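Local atomic coordinates of TfuB1 (Thermobifida fusca, PDB entry 6JX3), a protein that binds the leader peptide of a lasso peptide precursor, probably as the RiPP recognition element that presents the precursor for processing during lasso peptide biosynthesis. Residues V65-T70 and V75-A80. Numbering follows the deposited sequence. Where two conformers were deposited one is given.
Sequences VAQFLT and VERTDA
In the conformer described, Thr70 sets its methyl against the start of helix 77-93, CG2 lying 3.8 Å from Arg77 CB. That orientation follows from chi1 of 68°, which leaves CG2 anti to the carbonyl carbon while OG1 turns back to bond Gln67 O (3.0 Å), a carbonyl of its own helix. Beneath the methyl the backbones come close, and Ala80 CB fits among Ala66 CB, Leu69 CB and Thr70 CG2, each 4.1 Å from it. Val75 extends this apolar layer, its CG1 4.2 Å from Leu69 CB and also close to the Leu69 carbonyl, and Ile84, farther along helix 77-93, packs on Ala66 and Leu69. The solvent side is built differently, from long polar chains. Arg77, its CG anti to the backbone N (chi1 165°) and its chain bent at chi2, reaches back over helix 62-72, so that Ala66 CB lies over one face of the guanidinium, toward the rim of that group. Gln67 OE1 stands at the guanidinium edge, 3.0 Å from Arg77 NH1, with the amide and guanidinium planes 52° apart, whereas NE forms a salt bridge with Glu81. A leucine in place of Arg77 would probably leave the Glu81 carboxylate without its charged mate, Gln67 OE1 without a cationic neighbour and Ala66 CB without the guanidinium face over it. The bound peptide touches this corner too, a basic side chain bonding Thr70 O and an aromatic one packing on Val75. This pairing of helices 62-72 and 77-93 across a short turn is part of the helical portion of the PqqD-like winged helix-turn-helix fold, whose members include leader-peptide recognition elements.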
loop_
_atom_site.group_PDB
_atom_site.type_symbol
_atom_site.label_atom_id
_atom_site.label_comp_id
_atom_site.label_asym_id
_atom_site.label_seq_id
_atom_site.Cartn_x
_atom_site.Cartn_y
_atom_site.Cartn_z
ATOM N N VAL A 65 -4.507 4.379 11.006
ATOM C CA VAL A 65 -3.849 3.150 10.588
ATOM C C VAL A 65 -2.686 2.841 11.512
ATOM O O VAL A 65 -2.436 1.677 11.839
ATOM C CB VAL A 65 -3.407 3.244 9.120
ATOM C CG1 VAL A 65 -2.706 1.940 8.684
ATOM C CG2 VAL A 65 -4.612 3.545 8.245
ATOM N N ALA A 66 -1.962 3.871 11.958
ATOM C CA ALA A 66 -0.884 3.625 12.911
ATOM C C ALA A 66 -1.430 3.019 14.196
ATOM O O ALA A 66 -0.849 2.076 14.744
ATOM C CB ALA A 66 -0.125 4.922 13.205
ATOM N N GLN A 67 -2.562 3.541 14.675
ATOM C CA GLN A 67 -3.180 3.005 15.886
ATOM C C GLN A 67 -3.580 1.556 15.688
ATOM O O GLN A 67 -3.377 0.714 16.571
ATOM C CB GLN A 67 -4.399 3.848 16.261
ATOM C CG GLN A 67 -5.029 3.492 17.609
ATOM C CD GLN A 67 -4.021 3.458 18.743
ATOM O OE1 GLN A 67 -3.195 4.362 18.886
ATOM N NE2 GLN A 67 -4.074 2.402 19.551
ATOM N N PHE A 68 -4.151 1.248 14.527
ATOM C CA PHE A 68 -4.498 -0.131 14.214
ATOM C C PHE A 68 -3.258 -1.013 14.222
ATOM O O PHE A 68 -3.235 -2.066 14.871
ATOM C CB PHE A 68 -5.196 -0.192 12.858
ATOM C CG PHE A 68 -5.216 -1.560 12.258
ATOM C CD1 PHE A 68 -6.153 -2.493 12.654
ATOM C CD2 PHE A 68 -4.285 -1.913 11.307
ATOM C CE1 PHE A 68 -6.158 -3.754 12.103
ATOM C CE2 PHE A 68 -4.278 -3.168 10.770
ATOM C CZ PHE A 68 -5.215 -4.090 11.164
ATOM N N LEU A 69 -2.201 -0.585 13.522
ATOM C CA LEU A 69 -1.016 -1.430 13.430
ATOM C C LEU A 69 -0.439 -1.724 14.808
ATOM O O LEU A 69 -0.059 -2.861 15.088
ATOM C CB LEU A 69 0.042 -0.780 12.537
ATOM C CG LEU A 69 -0.280 -0.731 11.043
ATOM C CD1 LEU A 69 0.851 -0.043 10.328
ATOM C CD2 LEU A 69 -0.473 -2.146 10.485
ATOM N N THR A 70 -0.362 -0.715 15.681
ATOM C CA THR A 70 0.217 -0.956 17.000
ATOM C C THR A 70 -0.674 -1.840 17.852
ATOM O O THR A 70 -0.171 -2.582 18.704
ATOM C CB THR A 70 0.492 0.358 17.727
ATOM O OG1 THR A 70 -0.744 1.012 18.062
ATOM C CG2 THR A 70 1.298 1.240 16.844
ATOM N N VAL A 75 4.655 -3.720 16.806
ATOM C CA VAL A 75 5.322 -2.559 16.232
ATOM C C VAL A 75 5.003 -1.354 17.102
ATOM O O VAL A 75 3.877 -1.199 17.588
ATOM C CB VAL A 75 4.902 -2.341 14.762
ATOM C CG1 VAL A 75 3.392 -2.107 14.671
ATOM C CG2 VAL A 75 5.667 -1.172 14.160
ATOM N N GLU A 76 6.021 -0.535 17.342
ATOM C CA GLU A 76 5.842 0.701 18.083
ATOM C C GLU A 76 5.079 1.707 17.236
ATOM O O GLU A 76 5.191 1.725 16.009
ATOM C CB GLU A 76 7.198 1.284 18.477
ATOM C CG GLU A 76 7.997 0.395 19.407
ATOM C CD GLU A 76 7.560 0.529 20.853
ATOM O OE1 GLU A 76 6.763 1.442 21.154
ATOM O OE2 GLU A 76 8.007 -0.289 21.684
ATOM N N ARG A 77 4.309 2.559 17.910
ATOM C CA ARG A 77 3.568 3.605 17.208
ATOM C C ARG A 77 4.475 4.455 16.322
ATOM O O ARG A 77 4.129 4.755 15.171
ATOM C CB ARG A 77 2.827 4.470 18.219
ATOM C CG ARG A 77 2.335 5.763 17.644
ATOM C CD ARG A 77 0.951 5.590 17.097
ATOM N NE ARG A 77 0.427 6.847 16.575
ATOM C CZ ARG A 77 -0.844 7.216 16.665
ATOM N NH1 ARG A 77 -1.719 6.423 17.275
ATOM N NH2 ARG A 77 -1.239 8.373 16.147
ATOM N N THR A 78 5.640 4.860 16.845
ATOM C CA THR A 78 6.542 5.683 16.053
ATOM C C THR A 78 6.946 4.969 14.766
ATOM O O THR A 78 6.932 5.570 13.686
ATOM C CB THR A 78 7.758 6.066 16.902
ATOM O OG1 THR A 78 7.299 6.579 18.154
ATOM C CG2 THR A 78 8.550 7.161 16.243
ATOM N N ASP A 79 7.299 3.688 14.854
ATOM C CA ASP A 79 7.686 2.943 13.664
ATOM C C ASP A 79 6.515 2.800 12.702
ATOM O O ASP A 79 6.693 2.877 11.484
ATOM C CB ASP A 79 8.215 1.567 14.054
ATOM C CG ASP A 79 9.628 1.620 14.595
ATOM O OD1 ASP A 79 10.356 2.579 14.267
ATOM O OD2 ASP A 79 10.002 0.703 15.354
ATOM N N ALA A 80 5.314 2.577 13.243
ATOM C CA ALA A 80 4.138 2.450 12.391
ATOM C C ALA A 80 3.893 3.727 11.612
ATOM O O ALA A 80 3.633 3.679 10.406
ATOM C CB ALA A 80 2.908 2.102 13.224
#